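Local atomic coordinates of cellulase (Bacillus sp. BG-CS10, PDB entry 5E09), a protein that hydrolyses beta-1,4-glucosidic bonds of cellulose with a family 5 glycoside hydrolase barrel, aided probably by a family 46 carbohydrate-binding module. Residues R83-Q86 and V87-A91; Q246-I249 and I250-N254; I297-L300 and N301-V305; L309-N312 and G313-N317. All blocks are in the same frame, centred on the assembly; numbering follows the deposited sequence.

Interaction 1: R83-Q86 and V87-A91; sequences RVEQ and VIDWA
V84 and I88, one turn apart on helix 78-93, lie side by side and point the same way, with V84 CG1 meeting I88 CD1 at 4.1 Å. This is the close-packed flank of the contact. I88 CG1 also passes 3.3 Å from V84 O, which accepts the backbone N-H of I88. V87, just before I88, widens the apolar surface; its CG2 stands beside its own backbone N and rests 3.4 Å from R83 O, which takes the V87 amide. The flank faces inward: in the (beta/alpha)8 barrel of this glycoside hydrolase family 5 domain, the helix links strands 57-60 and 97-100, and V87 and I88 press on I60 while I88 also reaches L100. The outward side is open to solvent: Q86 is exposed, and its chain leaves the backbone with CG anti to N (chi1 172°) before bending back, which sets CG over one face of the W90 indole, toward its rim. CG lies 3.8 Å from the centroid of the W90 six-membered ring, a CH-pi contact. Beyond it the amide is turned 43° from the indole plane; Q86 NE2 comes to 3.3 Å from W90 NE1, but both are donors, and the two groups lie against each other. Looser is the pair farther round: the carboxylates of E85 and D89 are twisted 60° apart, with E85 OE2 4.4 Å from D89 OD2. Their like charges are probably eased by outside partners, since E85 OE1 forms a salt bridge with R134 and D89 OD1 is hydrogen-bonded to H138.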
loop_
_atom_site.group_PDB
_atom_site.type_symbol
_atom_site.label_atom_id
_atom_site.label_comp_id
_atom_site.label_asym_id
_atom_site.label_seq_id
_atom_site.Cartn_x
_atom_site.Cartn_y
_atom_site.Cartn_z
ATOM N N ARG A 83 22.507 -7.936 -14.910
ATOM C CA ARG A 83 21.366 -7.035 -15.088
ATOM C C ARG A 83 21.061 -6.284 -13.792
ATOM O O ARG A 83 20.912 -5.051 -13.794
ATOM C CB ARG A 83 20.133 -7.800 -15.569
ATOM C CG ARG A 83 20.315 -8.436 -16.935
ATOM C CD ARG A 83 18.988 -8.762 -17.607
ATOM N NE ARG A 83 18.199 -9.718 -16.841
ATOM C CZ ARG A 83 18.252 -11.037 -17.001
ATOM N NH1 ARG A 83 19.063 -11.571 -17.903
ATOM N NH2 ARG A 83 17.488 -11.824 -16.254
ATOM N N VAL A 84 20.989 -7.025 -12.687
ATOM C CA VAL A 84 20.815 -6.422 -11.367
ATOM C C VAL A 84 21.869 -5.338 -11.094
ATOM O O VAL A 84 21.539 -4.209 -10.683
ATOM C CB VAL A 84 20.879 -7.496 -10.253
ATOM C CG1 VAL A 84 20.926 -6.850 -8.873
ATOM C CG2 VAL A 84 19.693 -8.443 -10.359
ATOM N N GLU A 85 23.132 -5.676 -11.346
ATOM C CA GLU A 85 24.224 -4.732 -11.124
ATOM C C GLU A 85 24.091 -3.506 -12.017
ATOM O O GLU A 85 24.375 -2.387 -11.590
ATOM C CB GLU A 85 25.584 -5.391 -11.362
ATOM C CG GLU A 85 26.745 -4.412 -11.237
ATOM C CD GLU A 85 28.105 -5.079 -11.341
ATOM O OE1 GLU A 85 28.173 -6.237 -11.809
ATOM O OE2 GLU A 85 29.108 -4.440 -10.946
ATOM N N GLN A 86 23.663 -3.718 -13.257
ATOM C CA GLN A 86 23.489 -2.610 -14.183
ATOM C C GLN A 86 22.424 -1.653 -13.667
ATOM O O GLN A 86 22.612 -0.435 -13.686
ATOM C CB GLN A 86 23.118 -3.112 -15.579
ATOM C CG GLN A 86 22.746 -1.987 -16.531
ATOM C CD GLN A 86 23.464 -2.076 -17.861
ATOM O OE1 GLN A 86 23.580 -3.150 -18.448
ATOM N NE2 GLN A 86 23.965 -0.940 -18.337
ATOM N N VAL A 87 21.308 -2.200 -13.195
ATOM C CA VAL A 87 20.247 -1.344 -12.677
ATOM C C VAL A 87 20.765 -0.541 -11.486
ATOM O O VAL A 87 20.540 0.682 -11.390
ATOM C CB VAL A 87 19.017 -2.150 -12.270
ATOM C CG1 VAL A 87 18.020 -1.260 -11.541
ATOM C CG2 VAL A 87 18.386 -2.778 -13.498
ATOM N N ILE A 88 21.490 -1.225 -10.602
ATOM C CA ILE A 88 22.100 -0.558 -9.453
ATOM C C ILE A 88 23.038 0.582 -9.883
ATOM O O ILE A 88 23.057 1.658 -9.269
ATOM C CB ILE A 88 22.866 -1.571 -8.575
ATOM C CG1 ILE A 88 21.875 -2.524 -7.904
ATOM C CG2 ILE A 88 23.712 -0.854 -7.531
ATOM C CD1 ILE A 88 22.518 -3.588 -7.045
ATOM N N ASP A 89 23.804 0.349 -10.945
ATOM C CA ASP A 89 24.722 1.360 -11.463
ATOM C C ASP A 89 23.953 2.560 -11.987
ATOM O O ASP A 89 24.314 3.697 -11.703
ATOM C CB ASP A 89 25.615 0.783 -12.565
ATOM C CG ASP A 89 26.645 -0.189 -12.027
ATOM O OD1 ASP A 89 26.912 -0.159 -10.805
ATOM O OD2 ASP A 89 27.195 -0.979 -12.825
ATOM N N TRP A 90 22.898 2.296 -12.753
ATOM C CA TRP A 90 22.028 3.349 -13.269
ATOM C C TRP A 90 21.492 4.227 -12.147
ATOM O O TRP A 90 21.501 5.458 -12.242
ATOM C CB TRP A 90 20.856 2.747 -14.041
ATOM C CG TRP A 90 21.218 2.190 -15.375
ATOM C CD1 TRP A 90 22.352 2.436 -16.092
ATOM C CD2 TRP A 90 20.432 1.291 -16.164
ATOM N NE1 TRP A 90 22.318 1.747 -17.281
ATOM C CE2 TRP A 90 21.150 1.034 -17.348
ATOM C CE3 TRP A 90 19.187 0.683 -15.985
ATOM C CZ2 TRP A 90 20.668 0.191 -18.344
ATOM C CZ3 TRP A 90 18.711 -0.157 -16.974
ATOM C CH2 TRP A 90 19.451 -0.395 -18.141
ATOM N N ALA A 91 21.027 3.577 -11.084
ATOM C CA ALA A 91 20.447 4.290 -9.956
ATOM C C ALA A 91 21.500 5.100 -9.201
ATOM O O ALA A 91 21.227 6.209 -8.748
ATOM C CB ALA A 91 19.743 3.314 -9.024
#

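Interaction 2: Q246-I249 and I250-N254; sequences QQDI and IDTFN
Q247 and D251, a turn apart on the outer side of helix 243-261 in the (beta/alpha)8 barrel, are joined through their polar ends. The Q247 chain bends after CG (chi2 58°) and brings NE2 back to D251 OD1 at 2.8 Å. The oxygen lies close to the plane of the Q247 amide, yet the nitrogen comes from above the carboxylate, the two planes being 51° apart. Shortening D251 to an alanine would probably leave Q247 NE2 without this acceptor and its amide free to swing. On the flank turned to strand 219-225, D248 and T252 meet differently: the T252 hydroxyl sits beside its own backbone N and folds back onto the D248 carbonyl instead of the D248 carboxylate, whose OD2 is hydrogen-bonded to Y225. I249 and F253 form the inner apolar pair, the two side chains crossing at an angle with I249 CG2 4.2 Å from F253 CD2, while T252 CG2 stands over the centre of one ring face. I249 also touches F292 and F295 of helix 286-302. D248 O is gripped from opposite faces of its plane, by T252 N at 3.0 Å and by T252 OG1 at 2.6 Å.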
loop_
_atom_site.group_PDB
_atom_site.type_symbol
_atom_site.label_atom_id
_atom_site.label_comp_id
_atom_site.label_asym_id
_atom_site.label_seq_id
_atom_site.Cartn_x
_atom_site.Cartn_y
_atom_site.Cartn_z
ATOM N N GLN A 246 -6.141 5.617 12.273
ATOM C CA GLN A 246 -5.258 6.705 12.678
ATOM C C GLN A 246 -4.462 6.330 13.924
ATOM O O GLN A 246 -3.239 6.514 13.984
ATOM C CB GLN A 246 -6.074 7.974 12.926
ATOM C CG GLN A 246 -6.948 8.370 11.741
ATOM C CD GLN A 246 -7.749 9.635 11.984
ATOM O OE1 GLN A 246 -8.855 9.589 12.516
ATOM N NE2 GLN A 246 -7.196 10.771 11.584
ATOM N N GLN A 247 -5.167 5.780 14.907
ATOM C CA GLN A 247 -4.564 5.420 16.180
ATOM C C GLN A 247 -3.547 4.309 15.998
ATOM O O GLN A 247 -2.522 4.288 16.680
ATOM C CB GLN A 247 -5.628 4.997 17.189
ATOM C CG GLN A 247 -5.126 4.983 18.625
ATOM C CD GLN A 247 -4.588 6.336 19.059
ATOM O OE1 GLN A 247 -5.237 7.363 18.864
ATOM N NE2 GLN A 247 -3.393 6.344 19.644
ATOM N N ASP A 248 -3.834 3.391 15.075
ATOM C CA ASP A 248 -2.896 2.317 14.765
ATOM C C ASP A 248 -1.600 2.888 14.203
ATOM O O ASP A 248 -0.498 2.446 14.567
ATOM C CB ASP A 248 -3.503 1.326 13.780
ATOM C CG ASP A 248 -2.657 0.083 13.626
ATOM O OD1 ASP A 248 -2.670 -0.753 14.556
ATOM O OD2 ASP A 248 -1.972 -0.052 12.586
ATOM N N ILE A 249 -1.726 3.877 13.322
ATOM C CA ILE A 249 -0.526 4.571 12.839
ATOM C C ILE A 249 0.273 5.223 13.988
ATOM O O ILE A 249 1.501 5.014 14.137
ATOM C CB ILE A 249 -0.896 5.642 11.803
ATOM C CG1 ILE A 249 -1.445 4.971 10.538
ATOM C CG2 ILE A 249 0.305 6.525 11.492
ATOM C CD1 ILE A 249 -2.080 5.922 9.556
ATOM N N ILE A 250 -0.436 5.998 14.803
ATOM C CA ILE A 250 0.190 6.729 15.901
ATOM C C ILE A 250 0.914 5.802 16.876
ATOM O O ILE A 250 2.083 6.025 17.186
ATOM C CB ILE A 250 -0.848 7.576 16.663
ATOM C CG1 ILE A 250 -1.253 8.786 15.820
ATOM C CG2 ILE A 250 -0.295 8.038 18.004
ATOM C CD1 ILE A 250 -2.252 9.681 16.495
ATOM N N ASP A 251 0.228 4.763 17.345
ATOM C CA ASP A 251 0.822 3.802 18.271
ATOM C C ASP A 251 2.028 3.101 17.648
ATOM O O ASP A 251 3.128 3.060 18.246
ATOM C CB ASP A 251 -0.215 2.759 18.711
ATOM C CG ASP A 251 -1.375 3.370 19.489
ATOM O OD1 ASP A 251 -1.251 4.525 19.952
ATOM O OD2 ASP A 251 -2.412 2.690 19.650
ATOM N N THR A 252 1.821 2.559 16.445
ATOM C CA THR A 252 2.879 1.823 15.761
ATOM C C THR A 252 4.166 2.630 15.701
ATOM O O THR A 252 5.233 2.189 16.168
ATOM C CB THR A 252 2.475 1.434 14.326
ATOM O OG1 THR A 252 1.319 0.586 14.362
ATOM C CG2 THR A 252 3.617 0.707 13.633
ATOM N N PHE A 253 4.078 3.834 15.155
ATOM C CA PHE A 253 5.317 4.554 14.927
ATOM C C PHE A 253 5.798 5.299 16.168
ATOM O O PHE A 253 6.960 5.686 16.248
ATOM C CB PHE A 253 5.156 5.455 13.711
ATOM C CG PHE A 253 5.094 4.671 12.426
ATOM C CD1 PHE A 253 6.243 4.105 11.900
ATOM C CD2 PHE A 253 3.886 4.432 11.796
ATOM C CE1 PHE A 253 6.201 3.351 10.741
ATOM C CE2 PHE A 253 3.831 3.681 10.632
ATOM C CZ PHE A 253 4.992 3.138 10.102
ATOM N N ASN A 254 4.932 5.441 17.163
ATOM C CA ASN A 254 5.396 5.879 18.474
ATOM C C ASN A 254 6.364 4.869 19.057
ATOM O O ASN A 254 7.446 5.237 19.511
ATOM C CB ASN A 254 4.237 6.097 19.449
ATOM C CG ASN A 254 3.659 7.495 19.363
ATOM O OD1 ASN A 254 4.245 8.386 18.746
ATOM N ND2 ASN A 254 2.504 7.695 19.988
#

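Interaction 3: I297-L300 and N301-V305; sequences IHHL and NERDV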
loop_
_atom_site.group_PDB
_atom_site.type_symbol
_atom_site.label_atom_id
_atom_site.label_comp_id
_atom_site.label_asym_id
_atom_site.label_seq_id
_atom_site.Cartn_x
_atom_site.Cartn_y
_atom_site.Cartn_z
ATOM N N ILE A 297 2.113 9.857 6.219
ATOM C CA ILE A 297 3.385 10.501 5.914
ATOM C C ILE A 297 3.637 11.691 6.853
ATOM O O ILE A 297 4.787 11.947 7.230
ATOM C CB ILE A 297 3.456 10.928 4.441
ATOM C CG1 ILE A 297 3.479 9.675 3.562
ATOM C CG2 ILE A 297 4.711 11.756 4.177
ATOM C CD1 ILE A 297 3.379 9.946 2.081
ATOM N N HIS A 298 2.576 12.384 7.268
ATOM C CA HIS A 298 2.746 13.408 8.298
ATOM C C HIS A 298 3.412 12.823 9.541
ATOM O O HIS A 298 4.410 13.365 10.044
ATOM C CB HIS A 298 1.412 14.039 8.690
ATOM C CG HIS A 298 1.488 14.886 9.925
ATOM N ND1 HIS A 298 2.446 15.860 10.101
ATOM C CD2 HIS A 298 0.718 14.907 11.040
ATOM C CE1 HIS A 298 2.268 16.444 11.272
ATOM N NE2 HIS A 298 1.226 15.885 11.863
ATOM N N HIS A 299 2.880 11.710 10.040
ATOM C CA HIS A 299 3.408 11.192 11.303
ATOM C C HIS A 299 4.796 10.540 11.153
ATOM O O HIS A 299 5.626 10.589 12.086
ATOM C CB HIS A 299 2.397 10.241 11.931
ATOM C CG HIS A 299 1.257 10.953 12.592
ATOM N ND1 HIS A 299 1.385 11.587 13.809
ATOM C CD2 HIS A 299 -0.015 11.172 12.184
ATOM C CE1 HIS A 299 0.234 12.151 14.133
ATOM N NE2 HIS A 299 -0.633 11.914 13.167
ATOM N N LEU A 300 5.068 9.982 9.974
ATOM C CA LEU A 300 6.409 9.478 9.672
ATOM C C LEU A 300 7.419 10.615 9.696
ATOM O O LEU A 300 8.520 10.475 10.242
ATOM C CB LEU A 300 6.458 8.779 8.311
ATOM C CG LEU A 300 5.628 7.504 8.135
ATOM C CD1 LEU A 300 5.789 6.946 6.726
ATOM C CD2 LEU A 300 5.991 6.461 9.189
ATOM N N ASN A 301 7.040 11.736 9.085
ATOM C CA ASN A 301 7.894 12.918 9.084
ATOM C C ASN A 301 8.130 13.448 10.489
ATOM O O ASN A 301 9.266 13.747 10.853
ATOM C CB ASN A 301 7.299 14.012 8.201
ATOM C CG ASN A 301 7.385 13.671 6.730
ATOM O OD1 ASN A 301 8.217 12.874 6.312
ATOM N ND2 ASN A 301 6.524 14.290 5.929
ATOM N N GLU A 302 7.065 13.546 11.284
ATOM C CA GLU A 302 7.209 13.973 12.676
ATOM C C GLU A 302 8.141 13.042 13.456
ATOM O O GLU A 302 8.753 13.456 14.445
ATOM C CB GLU A 302 5.845 14.047 13.374
ATOM C CG GLU A 302 5.183 15.423 13.334
ATOM C CD GLU A 302 3.912 15.494 14.172
ATOM O OE1 GLU A 302 3.528 14.466 14.772
ATOM O OE2 GLU A 302 3.299 16.584 14.240
ATOM N N ARG A 303 8.251 11.786 13.020
ATOM C CA ARG A 303 9.121 10.851 13.731
ATOM C C ARG A 303 10.408 10.467 12.985
ATOM O O ARG A 303 11.036 9.459 13.318
ATOM C CB ARG A 303 8.335 9.589 14.081
ATOM C CG ARG A 303 7.316 9.804 15.182
ATOM C CD ARG A 303 6.187 8.793 15.092
ATOM N NE ARG A 303 5.098 9.110 16.008
ATOM C CZ ARG A 303 4.137 9.991 15.750
ATOM N NH1 ARG A 303 4.129 10.659 14.601
ATOM N NH2 ARG A 303 3.184 10.211 16.646
ATOM N N ASP A 304 10.795 11.272 11.996
ATOM C CA ASP A 304 12.023 11.050 11.219
ATOM C C ASP A 304 12.164 9.640 10.640
ATOM O O ASP A 304 13.270 9.092 10.578
ATOM C CB ASP A 304 13.257 11.355 12.070
ATOM C CG ASP A 304 13.318 12.803 12.514
ATOM O OD1 ASP A 304 12.777 13.674 11.798
ATOM O OD2 ASP A 304 13.905 13.064 13.587
ATOM N N VAL A 305 11.050 9.055 10.216
ATOM C CA VAL A 305 11.099 7.760 9.554
ATOM C C VAL A 305 11.212 7.936 8.048
ATOM O O VAL A 305 10.297 8.454 7.412
ATOM C CB VAL A 305 9.855 6.904 9.864
ATOM C CG1 VAL A 305 9.930 5.572 9.113
ATOM C CG2 VAL A 305 9.724 6.673 11.361
#
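L300, in the last turn of helix 286-302, meets V305 just past its end: L300 CD2 lies 3.9 Å from V305 CB, the two branched side chains crossing at an angle. Both also rest on L269 of strand 267-272, which places this apolar pair on the inner side. The carbonyl of L300 is held as well, V305 N donating to L300 O at 2.9 Å. Together with the bond from D304 N to N301 O at 3.1 Å, this makes a Schellman motif with D304, at positive phi, as its C-prime residue. The motif closes the helix of the beta-alpha-beta unit between strands 267-272 and 306-311 and turns the chain into the second of these strands. H299 carries the polar side. Its ring runs alongside the R303 chain, which is extended from CG to NE, and R303 NH1 serves two acceptors of the one histidine: H299 O at 2.9 Å, lying in the guanidinium plane, and H299 ND1 at 3.0 Å, approached in the plane of the imidazole. The ring and guanidinium planes are nevertheless 55° apart. The bond to ND1 restrains the rotation of the ring, while that to H299 O ties the R303 head to the backbone; with ND1 accepting, that nitrogen is probably unprotonated. N301 lies alongside I297, its CG beside its own backbone N (chi1 -71°), bringing ND2 within 3.6 Å of I297 CG2.

Interaction 4: L309-N312 and G313-N317; sequences LWDN and GQHLN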
loop_
_atom_site.group_PDB
_atom_site.type_symbol
_atom_site.label_atom_id
_atom_site.label_comp_id
_atom_site.label_asym_id
_atom_site.label_seq_id
_atom_site.Cartn_x
_atom_site.Cartn_y
_atom_site.Cartn_z
ATOM N N LEU A 309 7.876 3.679 -0.796
ATOM C CA LEU A 309 6.592 3.211 -1.307
ATOM C C LEU A 309 6.710 1.891 -2.061
ATOM O O LEU A 309 7.595 1.723 -2.900
ATOM C CB LEU A 309 5.982 4.278 -2.222
ATOM C CG LEU A 309 4.724 3.939 -3.024
ATOM C CD1 LEU A 309 3.501 3.912 -2.122
ATOM C CD2 LEU A 309 4.544 4.922 -4.177
ATOM N N TRP A 310 5.814 0.956 -1.763
ATOM C CA TRP A 310 5.783 -0.303 -2.496
ATOM C C TRP A 310 5.047 -0.112 -3.818
ATOM O O TRP A 310 3.872 0.254 -3.832
ATOM C CB TRP A 310 5.111 -1.413 -1.678
ATOM C CG TRP A 310 4.981 -2.693 -2.454
ATOM C CD1 TRP A 310 3.833 -3.231 -2.971
ATOM C CD2 TRP A 310 6.036 -3.576 -2.829
ATOM N NE1 TRP A 310 4.111 -4.399 -3.632
ATOM C CE2 TRP A 310 5.471 -4.637 -3.560
ATOM C CE3 TRP A 310 7.421 -3.586 -2.603
ATOM C CZ2 TRP A 310 6.217 -5.692 -4.076
ATOM C CZ3 TRP A 310 8.172 -4.634 -3.117
ATOM C CH2 TRP A 310 7.567 -5.671 -3.845
ATOM N N ASP A 311 5.745 -0.354 -4.923
ATOM C CA ASP A 311 5.169 -0.176 -6.253
ATOM C C ASP A 311 5.421 -1.412 -7.106
ATOM O O ASP A 311 6.508 -1.576 -7.647
ATOM C CB ASP A 311 5.762 1.065 -6.925
ATOM C CG ASP A 311 4.986 1.503 -8.172
ATOM O OD1 ASP A 311 4.258 0.677 -8.776
ATOM O OD2 ASP A 311 5.119 2.693 -8.548
ATOM N N ASN A 312 4.411 -2.271 -7.231
ATOM C CA ASN A 312 4.560 -3.533 -7.956
ATOM C C ASN A 312 4.320 -3.376 -9.455
ATOM O O ASN A 312 4.272 -4.363 -10.191
ATOM C CB ASN A 312 3.608 -4.599 -7.387
ATOM C CG ASN A 312 2.131 -4.218 -7.510
ATOM O OD1 ASN A 312 1.754 -3.348 -8.299
ATOM N ND2 ASN A 312 1.285 -4.887 -6.730
ATOM N N GLY A 313 4.153 -2.129 -9.890
ATOM C CA GLY A 313 3.803 -1.832 -11.267
ATOM C C GLY A 313 2.480 -1.091 -11.384
ATOM O O GLY A 313 2.126 -0.603 -12.460
ATOM N N GLN A 314 1.758 -0.991 -10.270
ATOM C CA GLN A 314 0.398 -0.458 -10.270
ATOM C C GLN A 314 0.299 1.040 -9.984
ATOM O O GLN A 314 -0.787 1.612 -10.075
ATOM C CB GLN A 314 -0.457 -1.210 -9.243
ATOM C CG GLN A 314 -0.202 -0.808 -7.798
ATOM C CD GLN A 314 -0.942 -1.689 -6.796
ATOM O OE1 GLN A 314 -0.423 -1.994 -5.721
ATOM N NE2 GLN A 314 -2.156 -2.097 -7.146
ATOM N N HIS A 315 1.408 1.682 -9.630
ATOM C CA HIS A 315 1.366 3.117 -9.347
ATOM C C HIS A 315 1.991 3.933 -10.471
ATOM O O HIS A 315 1.333 4.792 -11.055
ATOM C CB HIS A 315 2.051 3.429 -8.016
ATOM C CG HIS A 315 1.343 2.862 -6.831
ATOM N ND1 HIS A 315 -0.034 2.916 -6.685
ATOM C CD2 HIS A 315 1.800 2.211 -5.736
ATOM C CE1 HIS A 315 -0.379 2.337 -5.557
ATOM N NE2 HIS A 315 0.721 1.894 -4.956
ATOM N N LEU A 316 3.263 3.683 -10.763
ATOM C CA LEU A 316 3.885 4.284 -11.933
ATOM C C LEU A 316 3.630 3.396 -13.141
ATOM O O LEU A 316 3.964 2.213 -13.125
ATOM C CB LEU A 316 5.387 4.477 -11.730
ATOM C CG LEU A 316 6.125 5.166 -12.886
ATOM C CD1 LEU A 316 5.858 6.665 -12.891
ATOM C CD2 LEU A 316 7.612 4.894 -12.823
ATOM N N ASN A 317 3.016 3.953 -14.178
ATOM C CA ASN A 317 2.887 3.225 -15.435
ATOM C C ASN A 317 4.267 3.144 -16.076
ATOM O O ASN A 317 4.819 4.152 -16.514
ATOM C CB ASN A 317 1.874 3.900 -16.369
ATOM C CG ASN A 317 1.562 3.065 -17.608
ATOM O OD1 ASN A 317 2.420 2.356 -18.136
ATOM N ND2 ASN A 317 0.324 3.152 -18.075
HETATM O O HOH W 1 1.401 0.309 -2.506
HETATM O O HOH W 2 2.289 -1.661 -5.368
HETATM O O HOH W 3 5.581 0.726 -11.066
#
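D311 receives the backbone amides of the turn that follows it, at the C-terminal end of the eighth strand of the (beta/alpha)8 barrel. The bond from G313 N to D311 OD1, 3.0 Å, closes an Asx turn; H315 N reaches the same OD1 at 3.1 Å from the opposite face of the carboxylate. L316 N bonds D311 OD2 at 3.1 Å on its syn lone pair, and this oxygen also accepts from W21 NE1. The carboxylate is thus held by both oxygens, CG being anti to the D311 backbone N (chi1 -167°), which turns the group toward these amides. Replacing D311 by an alanine would probably leave the amides of G313, H315 and L316 and the W21 indole N-H without their acceptor, and the turn less firmly set. At G313 the backbone angles would jam a CB against N312 O, which calls for glycine. The N312 side chain adds a weak bond, its OD1 taking Q314 N. Q314 NE2 is satisfied by F277 O, while Q314 OE1 accepts from a water that also donates to W310 O and accepts from N312 N. A further water donates to L316 O and, weakly, to D311 OD1. The H315 ring turns its edge to W310 O, CD2 lying 3.4 Å from it, and a third water donates to W310 O at 2.8 Å and bonds H315 NE2 at 3.0 Å.

How the interactions relate
Interactions 2 and 3 lie on neighbouring helices of the barrel and touch: N254 OD1 probably accepts a hydrogen bond from R303 NE at 3.0 Å, and F253 CE1 packs 3.5 Å from L300 CD2. Interaction 3 ends just before strand 306-311 and interaction 4 begins near its C-terminal end, their centres 22 Å apart. Interaction 4 is thus on the side where family 5 enzymes hold their active site, consistent with a place beside the substrate cleft. Interaction 1 belongs to a helix on another part of the barrel wall, its centre about 36 Å from that of interaction 2 and 19 Å from that of interaction 4.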